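Local coordinates for protein STN1 (Saccharomyces cerevisiae, PDB 3KEY) that regulates telomere length and protects chromosome ends, restraining telomerase loading through its interaction with CDC13, and is represented here by its C-terminal winged helix-turn-helix region, at residues S25-Y28 and E32-S35; I77-K80 and S84-F87. One frame throughout, in Å; residues are numbered along the deposited sequence.

In the fold
Both contacts belong to the first of the two winged helix-turn-helix modules in the C-terminal part of Stn1; interaction 1 comes first along the chain and interaction 2 follows about forty residues later. Their centres lie 15 Å apart, and their nearest atoms, about 5 Å apart, do not touch. Interaction 1 packs helix 24-28 against helix 31-47; interaction 2 pairs the wing strands 78-81 and 86-88, which with strand 21-23 form a three-stranded antiparallel sheet. Helix 56-73 lies against both, through F64 in the first and V72 in the second. The C-terminal region to which they belong appears to mediate telomere-specific function.

Interaction 1: residues S25-Y28 and E32-S35; sequences SDLY and EVRS
Helix 24-28 and the start of helix 31-47 come closest at Y28 and V33, whose CA atoms are 6.1 Å apart, a separation small enough for backbone carbonyls to meet side chains directly. V33 turns its side chain toward the shorter helix and sets CG2 3.3 Å from the carbonyl O of L27, with CB and CG1 gathered near the same oxygen. Its CG2 also packs 3.8 Å from L27 CD1, the two side chains crossing at about a right angle. The second pairing is that of Y28 with R34. The Y28 side chain starts out away from the other helix, but with CG anti to the backbone N (chi1 -170°) the ring is carried round so that its face meets R34. There R34 CD makes a CH-pi contact, 4.2 Å from the centroid of the Y28 ring and displaced toward the rim. Bends at chi2 and chi3 fold the arginine back over the tyrosine, leaving the guanidinium and ring planes only 12° apart, with Y28 OH above one face of the guanidinium near its rim. R34 CD approaches Y28 O to 3.0 Å as well. Y28 OH and R34 NE are both buried here without a polar partner in the model, whereas R34 NH2 finds its charge partner in E60. These consecutive helices of the first winged helix-turn-helix module, packed at their junction, rest on helix 56-73, which supplies E60 and also F64, edge-to-face with the Y28 ring and touching L27 and V33, while helix 6-16 packs L14 on L27 and I13 on V33.

Interaction 2: residues I77-K80 and S84-F87; sequences IGLK and SETF
L79 and F87 face each other as an antiparallel, non-hydrogen-bonded pair, their CA atoms 4.4 Å apart and their side chains on one face of the sheet. There L79 CD1 lies 3.7 Å from F87 CE2, approaching the ring obliquely, and I77 CD1 reaches F87 CD2 in a similar oblique contact at 4.0 Å. Between them G78 O sits near the plane of the ring, at its edge, and receives a CA-H...O contact from F87 CA at 3.2 Å. L79 CD1 also touches E85 OE2 at 3.5 Å; a bend at chi2 brings the carboxylate back across the leucine. One backbone hydrogen bond joins the segments, K80 N to T86 O at 2.8 Å, and its N-H...O angle of 120° makes it weak. Beyond it, D81 is opposed by two residues, E85 and T86, in what fits a G1 beta bulge at the turn of this hairpin, which is the wing of the first winged helix-turn-helix module. K80 and T86 extend together in one direction, K80 CG meeting T86 CG2 at 3.9 Å. With CG2 anti to the backbone N, the T86 methyl is laid against K80 CG, while OG1, anti to the carbonyl carbon, is turned to S84 and donates a 2.6 Å hydrogen bond to S84 OG. Replacing T86 with an alanine removes both methyl and hydroxyl, and would probably leave S84 OG with D81 but without its donor from this strand, and open a gap beside K80 CG. K80 NZ forms a salt bridge with E21, and E85 OE1 forms another with K82. Backbone bonds from F87 to I22 and from E85 to N24 hold the second segment from the far side, and I77 and F87 pack on V72 of helix 56-73.

Interaction 1: residues S25-Y28 and E32-S35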
# COMPACT_ATOMS: atom_id res chain seq x y z
N SER A 25 13.21 -2.39 -14.25
CA SER A 25 12.90 -2.40 -15.68
C SER A 25 11.73 -3.31 -16.04
O SER A 25 10.93 -2.97 -16.91
CB SER A 25 14.15 -2.78 -16.50
OG SER A 25 14.60 -4.08 -16.21
N ASP A 26 11.63 -4.46 -15.39
CA ASP A 26 10.51 -5.36 -15.68
C ASP A 26 9.21 -4.76 -15.17
O ASP A 26 8.16 -4.92 -15.80
CB ASP A 26 10.72 -6.73 -15.04
CG ASP A 26 11.76 -7.57 -15.78
OD1 ASP A 26 12.09 -7.22 -16.93
OD2 ASP A 26 12.23 -8.57 -15.22
N LEU A 27 9.28 -4.08 -14.03
CA LEU A 27 8.10 -3.47 -13.44
C LEU A 27 7.54 -2.36 -14.34
O LEU A 27 6.33 -2.28 -14.57
CB LEU A 27 8.43 -2.90 -12.06
CG LEU A 27 7.28 -2.21 -11.31
CD1 LEU A 27 6.15 -3.21 -11.08
CD2 LEU A 27 7.78 -1.65 -9.99
N TYR A 28 8.44 -1.52 -14.84
CA TYR A 28 8.08 -0.40 -15.69
C TYR A 28 7.45 -0.83 -17.02
O TYR A 28 6.74 -0.05 -17.65
CB TYR A 28 9.32 0.45 -15.96
CG TYR A 28 9.04 1.76 -16.64
CD1 TYR A 28 9.16 1.90 -18.03
CD2 TYR A 28 8.70 2.89 -15.90
CE1 TYR A 28 8.96 3.13 -18.66
CE2 TYR A 28 8.50 4.13 -16.51
CZ TYR A 28 8.63 4.24 -17.89
OH TYR A 28 8.46 5.47 -18.48
N GLU A 32 -0.34 -2.22 -16.69
CA GLU A 32 -0.98 -1.57 -15.56
C GLU A 32 -0.11 -0.47 -14.96
O GLU A 32 -0.61 0.58 -14.55
CB GLU A 32 -1.33 -2.60 -14.47
CG GLU A 32 -2.72 -3.20 -14.60
CD GLU A 32 -3.07 -4.12 -13.44
OE1 GLU A 32 -2.48 -5.22 -13.36
OE2 GLU A 32 -3.92 -3.74 -12.61
N VAL A 33 1.20 -0.72 -14.90
CA VAL A 33 2.12 0.27 -14.35
C VAL A 33 2.21 1.50 -15.26
O VAL A 33 2.20 2.63 -14.78
CB VAL A 33 3.54 -0.33 -14.14
CG1 VAL A 33 4.50 0.75 -13.66
CG2 VAL A 33 3.48 -1.46 -13.11
N ARG A 34 2.30 1.28 -16.57
CA ARG A 34 2.37 2.41 -17.50
C ARG A 34 1.15 3.32 -17.37
O ARG A 34 1.28 4.54 -17.45
CB ARG A 34 2.50 1.91 -18.95
CG ARG A 34 3.85 1.26 -19.29
CD ARG A 34 5.02 2.12 -18.79
NE ARG A 34 5.01 3.49 -19.31
CZ ARG A 34 5.35 3.82 -20.55
NH1 ARG A 34 5.72 2.89 -21.42
NH2 ARG A 34 5.30 5.10 -20.93
N SER A 35 -0.03 2.74 -17.14
CA SER A 35 -1.26 3.53 -16.99
C SER A 35 -1.13 4.49 -15.82
O SER A 35 -1.42 5.68 -15.95
CB SER A 35 -2.46 2.62 -16.75
OG SER A 35 -2.56 1.64 -17.78

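Interaction 2: residues I77-K80 and S84-F87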
# COMPACT_ATOMS: atom_id res chain seq x y z
N ILE A 77 7.88 -1.81 0.35
CA ILE A 77 8.70 -2.69 -0.47
C ILE A 77 10.14 -2.28 -0.21
O ILE A 77 10.42 -1.15 0.18
CB ILE A 77 8.44 -2.58 -2.00
CG1 ILE A 77 8.72 -1.15 -2.47
CG2 ILE A 77 7.03 -3.06 -2.32
CD1 ILE A 77 8.64 -0.99 -3.98
N GLY A 78 11.06 -3.21 -0.42
CA GLY A 78 12.45 -2.88 -0.23
C GLY A 78 13.21 -3.08 -1.50
O GLY A 78 12.76 -3.78 -2.43
N LEU A 79 14.38 -2.43 -1.53
CA LEU A 79 15.28 -2.55 -2.66
C LEU A 79 16.16 -3.71 -2.23
O LEU A 79 17.07 -3.52 -1.41
CB LEU A 79 16.12 -1.28 -2.79
CG LEU A 79 17.01 -1.14 -4.02
CD1 LEU A 79 16.20 -1.24 -5.30
CD2 LEU A 79 17.66 0.22 -3.88
N LYS A 80 15.87 -4.92 -2.70
CA LYS A 80 16.71 -6.01 -2.24
C LYS A 80 18.13 -5.96 -2.82
O LYS A 80 19.09 -6.44 -2.21
CB LYS A 80 16.10 -7.37 -2.54
CG LYS A 80 16.19 -7.77 -3.99
CD LYS A 80 16.46 -9.24 -4.07
CE LYS A 80 15.32 -9.97 -3.42
NZ LYS A 80 15.61 -11.40 -3.34
N SER A 84 21.32 -4.08 -9.27
CA SER A 84 20.42 -4.48 -10.34
C SER A 84 19.05 -3.79 -10.22
O SER A 84 18.17 -3.97 -11.06
CB SER A 84 20.22 -6.00 -10.34
OG SER A 84 19.48 -6.42 -9.20
N GLU A 85 18.88 -2.98 -9.17
CA GLU A 85 17.62 -2.28 -8.93
C GLU A 85 16.47 -3.28 -8.89
O GLU A 85 15.48 -3.16 -9.62
CB GLU A 85 17.36 -1.24 -10.04
CG GLU A 85 18.40 -0.12 -10.14
CD GLU A 85 18.39 0.81 -8.94
OE1 GLU A 85 19.15 1.81 -8.95
OE2 GLU A 85 17.63 0.56 -7.98
N THR A 86 16.61 -4.29 -8.03
CA THR A 86 15.58 -5.30 -7.87
C THR A 86 14.85 -5.06 -6.56
O THR A 86 15.47 -4.87 -5.51
CB THR A 86 16.19 -6.72 -7.87
OG1 THR A 86 16.90 -6.92 -9.09
CG2 THR A 86 15.11 -7.77 -7.74
N PHE A 87 13.52 -5.06 -6.63
CA PHE A 87 12.71 -4.82 -5.44
C PHE A 87 12.22 -6.10 -4.80
O PHE A 87 11.90 -7.08 -5.49
CB PHE A 87 11.50 -3.94 -5.78
CG PHE A 87 11.87 -2.60 -6.34
CD1 PHE A 87 11.87 -2.38 -7.71
CD2 PHE A 87 12.27 -1.57 -5.49
CE1 PHE A 87 12.26 -1.16 -8.24
CE2 PHE A 87 12.66 -0.34 -6.01
CZ PHE A 87 12.66 -0.13 -7.39